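Local coordinates for uncharacterized protein (Parabacteroides distasonis, PDB 4KW2), which is of uncharacterised function but adopts a xylose isomerase-like TIM barrel, consistent with a sugar isomerase or a related enzyme of that superfamily, at residues A[246-249]-A[250-254]; A[72-75]-A[76-79]. One frame throughout, in Å; residues are numbered along the deposited sequence.

Interaction 1: residues A[246-249]-A[250-254]; sequences FKSD and IQEIR. With SO4 (sulfate ion), chain B; SO4 (sulfate ion), chain C.
D249 and E252 meet where the loop after strand 238-241 turns into a helix, and D249 serves as the N-cap. Its OD1 accepts the backbone N of E252 at 2.8 Å, the donor arriving almost in line with the C-O bond. The first torsion, chi1 56°, sets the carboxylate between the backbone N and the carbonyl carbon, from where it folds over the opening turn. The D249 carbonyl is used as well, its O accepting I253 N at 3.2 Å. The E252 side chain runs back toward the loop, extended beyond CG, and crosses that of D249 at about a right angle. Its OE1 accepts the hydroxyl of S248 at OG, 3.2 Å away, so this glutamate turns to the residue before the cap. The carboxylate planes lie 40° apart, with D249 OD2 only 3.9 Å from E252 OE2; the helix N-terminus probably eases this like-charge approach. Were E252 shortened to an alanine, the S248 hydroxyl would probably lose this acceptor and D249 OD1 the CG that lies against it. The first N-H of the helix, that of I250, holds a sulfate, N to O1 2.7 Å and nearly straight at 173°. A second sulfate is gripped farther along by Q251 NE2, 2.8 Å from its O3, and by R254, whose NE and NH2 donate to two of its oxygens, O3 lying at the guanidinium edge. Both ions probably come from the crystallisation liquor. Helix 250-262, which follows the last barrel strand, packs here against helix 36-46: I250 touches K42, Q45 and L46, while I253 reaches L46 and Y243. E252 also packs on N33 of the second subunit.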
loop_
_atom_site.group_PDB
_atom_site.type_symbol
_atom_site.label_atom_id
_atom_site.label_comp_id
_atom_site.label_asym_id
_atom_site.label_seq_id
_atom_site.Cartn_x
_atom_site.Cartn_y
_atom_site.Cartn_z
ATOM N N PHE A 246 -13.035 2.012 -4.834
ATOM C CA PHE A 246 -13.363 3.231 -4.111
ATOM C C PHE A 246 -12.689 4.459 -4.732
ATOM O O PHE A 246 -13.172 5.581 -4.567
ATOM C CB PHE A 246 -12.999 3.096 -2.632
ATOM C CG PHE A 246 -13.899 2.156 -1.870
ATOM C CD1 PHE A 246 -15.061 2.627 -1.260
ATOM C CD2 PHE A 246 -13.592 0.799 -1.762
ATOM C CE1 PHE A 246 -15.894 1.769 -0.556
ATOM C CE2 PHE A 246 -14.424 -0.064 -1.062
ATOM C CZ PHE A 246 -15.577 0.422 -0.457
ATOM N N LYS A 247 -11.586 4.245 -5.447
ATOM C CA LYS A 247 -10.851 5.336 -6.083
ATOM C C LYS A 247 -11.152 5.476 -7.577
ATOM O O LYS A 247 -10.911 6.533 -8.151
ATOM C CB LYS A 247 -9.342 5.162 -5.882
ATOM C CG LYS A 247 -8.858 5.307 -4.437
ATOM C CD LYS A 247 -7.445 5.892 -4.381
ATOM C CE LYS A 247 -6.503 5.119 -3.467
ATOM N NZ LYS A 247 -6.755 5.309 -2.014
ATOM N N SER A 248 -11.665 4.421 -8.206
ATOM C CA SER A 248 -12.050 4.465 -9.620
ATOM C C SER A 248 -13.502 4.063 -9.820
ATOM O O SER A 248 -14.120 3.465 -8.945
ATOM C CB SER A 248 -11.141 3.563 -10.454
ATOM O OG SER A 248 -9.974 4.254 -10.861
ATOM N N ASP A 249 -14.035 4.414 -10.984
ATOM C CA ASP A 249 -15.409 4.077 -11.357
ATOM C C ASP A 249 -15.414 3.260 -12.653
ATOM O O ASP A 249 -14.383 3.119 -13.324
ATOM C CB ASP A 249 -16.272 5.344 -11.491
ATOM C CG ASP A 249 -15.705 6.356 -12.486
ATOM O OD1 ASP A 249 -15.330 5.978 -13.615
ATOM O OD2 ASP A 249 -15.638 7.548 -12.136
ATOM N N ILE A 250 -16.577 2.719 -12.993
ATOM C CA ILE A 250 -16.720 1.831 -14.152
ATOM C C ILE A 250 -16.312 2.492 -15.475
ATOM O O ILE A 250 -15.630 1.873 -16.296
ATOM C CB ILE A 250 -18.150 1.248 -14.206
ATOM C CG1 ILE A 250 -18.262 0.137 -13.154
ATOM C CG2 ILE A 250 -18.483 0.721 -15.597
ATOM C CD1 ILE A 250 -19.674 -0.270 -12.808
ATOM N N GLN A 251 -16.709 3.746 -15.671
ATOM C CA GLN A 251 -16.312 4.503 -16.861
ATOM C C GLN A 251 -14.799 4.633 -17.020
ATOM O O GLN A 251 -14.276 4.464 -18.124
ATOM C CB GLN A 251 -16.955 5.893 -16.855
ATOM C CG GLN A 251 -18.450 5.873 -17.129
ATOM C CD GLN A 251 -18.804 5.019 -18.334
ATOM O OE1 GLN A 251 -19.620 4.098 -18.238
ATOM N NE2 GLN A 251 -18.164 5.298 -19.468
ATOM N N GLU A 252 -14.099 4.922 -15.926
ATOM C CA GLU A 252 -12.650 5.082 -15.978
ATOM C C GLU A 252 -11.958 3.786 -16.373
ATOM O O GLU A 252 -11.057 3.787 -17.213
ATOM C CB GLU A 252 -12.101 5.584 -14.636
ATOM C CG GLU A 252 -12.300 7.077 -14.432
ATOM C CD GLU A 252 -11.959 7.553 -13.029
ATOM O OE1 GLU A 252 -11.615 6.721 -12.161
ATOM O OE2 GLU A 252 -12.040 8.776 -12.798
ATOM N N ILE A 253 -12.386 2.681 -15.768
ATOM C CA ILE A 253 -11.782 1.384 -16.044
ATOM C C ILE A 253 -12.138 0.929 -17.469
ATOM O O ILE A 253 -11.302 0.345 -18.161
ATOM C CB ILE A 253 -12.188 0.328 -14.989
ATOM C CG1 ILE A 253 -11.759 0.774 -13.586
ATOM C CG2 ILE A 253 -11.569 -1.027 -15.306
ATOM C CD1 ILE A 253 -10.264 0.966 -13.406
ATOM N N ARG A 254 -13.352 1.233 -17.923
ATOM C CA ARG A 254 -13.746 0.898 -19.296
ATOM C C ARG A 254 -12.835 1.528 -20.349
ATOM O O ARG A 254 -12.648 0.945 -21.418
ATOM C CB ARG A 254 -15.214 1.229 -19.560
ATOM C CG ARG A 254 -16.134 0.104 -19.122
ATOM C CD ARG A 254 -17.600 0.454 -19.257
ATOM N NE ARG A 254 -18.032 0.674 -20.638
ATOM C CZ ARG A 254 -18.241 -0.285 -21.543
ATOM N NH1 ARG A 254 -18.033 -1.565 -21.254
ATOM N NH2 ARG A 254 -18.659 0.041 -22.758
HETATM S S SO4 B . -20.042 3.493 -22.227
HETATM O O1 SO4 B . -19.913 2.452 -23.268
HETATM O O2 SO4 B . -21.374 3.394 -21.604
HETATM O O3 SO4 B . -18.991 3.319 -21.198
HETATM O O4 SO4 B . -19.901 4.824 -22.855
HETATM S S SO4 C . -19.308 2.753 -10.116
HETATM O O1 SO4 C . -18.681 3.101 -11.409
HETATM O O2 SO4 C . -20.783 2.734 -10.279
HETATM O O3 SO4 C . -18.851 1.414 -9.655
HETATM O O4 SO4 C . -18.911 3.778 -9.120
HETATM O O HOH W 1 -12.424 8.428 -9.854
#

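Interaction 2: residues A[72-75]-A[76-79]; sequences DLSD and DNCA
The carboxamide of N77 has the hydroxyl of S74 over one face, OG standing 3.5 Å from CG, while its ND2 end donates to a water 2.8 Å away. That water also accepts the backbone N of S74, so it bridges the amide to the start of the helix. S74 is the N-cap: OG, placed between the backbone N and the carbonyl carbon (chi1 68°), accepts N77 N at 3.1 Å with an N-H...O angle of 161°. In a capping box the side chain at N77 would return a bond directly to the N-H of S74; here the water carries that reciprocal link, and the amide is held beside the cap by one end. The S74 carbonyl O accepts C78 N at 2.7 Å, and D75 O accepts A79 N in the next bond of the helix. On the buried side L73, just before the cap, lays its CB 4.0 Å from C78 SG, a pairing across the cap that fits a hydrophobic staple. D75 and D76 follow in the first turn, their carboxylates well apart, and their charges would probably be favoured by the helix N-terminus. The loop after strand 50-53 thus hands over to helix 75-86, whose start leans on helix 103-116: L73 packs on F112, C78 on K115 and I116, and D75 on K115. Loop residues L59 and T67 also touch L73, and F63 touches N77.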
loop_
_atom_site.group_PDB
_atom_site.type_symbol
_atom_site.label_atom_id
_atom_site.label_comp_id
_atom_site.label_asym_id
_atom_site.label_seq_id
_atom_site.Cartn_x
_atom_site.Cartn_y
_atom_site.Cartn_z
ATOM N N ASP A 72 -16.922 -26.283 -0.218
ATOM C CA ASP A 72 -17.917 -27.123 0.453
ATOM C C ASP A 72 -19.351 -26.914 -0.059
ATOM O O ASP A 72 -20.292 -27.469 0.510
ATOM C CB ASP A 72 -17.869 -26.875 1.973
ATOM C CG ASP A 72 -18.274 -25.451 2.361
ATOM O OD1 ASP A 72 -18.429 -24.583 1.475
ATOM O OD2 ASP A 72 -18.433 -25.191 3.565
ATOM N N LEU A 73 -19.534 -26.118 -1.111
ATOM C CA LEU A 73 -20.880 -25.870 -1.642
ATOM C C LEU A 73 -21.556 -27.159 -2.111
ATOM O O LEU A 73 -20.938 -27.978 -2.786
ATOM C CB LEU A 73 -20.843 -24.877 -2.813
ATOM C CG LEU A 73 -20.527 -23.420 -2.495
ATOM C CD1 LEU A 73 -20.437 -22.619 -3.785
ATOM C CD2 LEU A 73 -21.570 -22.822 -1.564
ATOM N N SER A 74 -22.831 -27.319 -1.770
ATOM C CA SER A 74 -23.614 -28.473 -2.210
ATOM C C SER A 74 -23.690 -28.550 -3.731
ATOM O O SER A 74 -23.494 -27.554 -4.424
ATOM C CB SER A 74 -25.033 -28.395 -1.651
ATOM O OG SER A 74 -25.747 -27.311 -2.230
ATOM N N ASP A 75 -23.997 -29.736 -4.241
ATOM C CA ASP A 75 -24.161 -29.929 -5.679
ATOM C C ASP A 75 -25.230 -28.995 -6.245
ATOM O O ASP A 75 -25.058 -28.440 -7.326
ATOM C CB ASP A 75 -24.515 -31.388 -5.991
ATOM C CG ASP A 75 -23.356 -32.346 -5.730
ATOM O OD1 ASP A 75 -22.177 -31.954 -5.895
ATOM O OD2 ASP A 75 -23.631 -33.506 -5.365
ATOM N N ASP A 76 -26.325 -28.826 -5.510
ATOM C CA ASP A 76 -27.385 -27.889 -5.890
ATOM C C ASP A 76 -26.861 -26.466 -6.017
ATOM O O ASP A 76 -27.136 -25.787 -7.003
ATOM C CB ASP A 76 -28.521 -27.908 -4.864
ATOM C CG ASP A 76 -29.419 -29.122 -5.000
ATOM O OD1 ASP A 76 -29.139 -29.999 -5.844
ATOM O OD2 ASP A 76 -30.420 -29.195 -4.257
ATOM N N ASN A 77 -26.114 -26.021 -5.010
ATOM C CA ASN A 77 -25.528 -24.683 -5.019
ATOM C C ASN A 77 -24.436 -24.515 -6.073
ATOM O O ASN A 77 -24.294 -23.430 -6.643
ATOM C CB ASN A 77 -24.994 -24.313 -3.632
ATOM C CG ASN A 77 -26.096 -23.860 -2.685
ATOM O OD1 ASN A 77 -27.152 -23.400 -3.112
ATOM N ND2 ASN A 77 -25.845 -23.983 -1.391
ATOM N N CYS A 78 -23.672 -25.577 -6.323
ATOM C CA CYS A 78 -22.709 -25.589 -7.433
ATOM C C CYS A 78 -23.400 -25.424 -8.781
ATOM O O CYS A 78 -22.919 -24.692 -9.644
ATOM C CB CYS A 78 -21.893 -26.882 -7.441
ATOM S SG CYS A 78 -20.608 -26.949 -6.174
ATOM N N ALA A 79 -24.530 -26.102 -8.961
ATOM C CA ALA A 79 -25.288 -25.996 -10.206
ATOM C C ALA A 79 -25.892 -24.603 -10.347
ATOM O O ALA A 79 -25.922 -24.036 -11.440
ATOM C CB ALA A 79 -26.376 -27.063 -10.272
HETATM O O HOH W 2 -23.853 -25.352 -0.030
#

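How the interactions relate
Interactions 1 and 2 are the same event at two places in the barrel: a side chain caps the first turn of a helix that follows a barrel strand. Interaction 2 belongs to the helix after strand 50-53, interaction 1 to that after strand 238-241; in the closed sheet, strand 23-27 alone separates these strands. Their centres are 33 Å apart and their nearest atoms about 24 Å, so they do not touch. The centre of interaction 1 lies about 19 Å from that of the chain, and the centre of interaction 2 about 22 Å, on the outer helical layer. Sulfates gather at residues 250-254 of interaction 1, but no active site is established at either place.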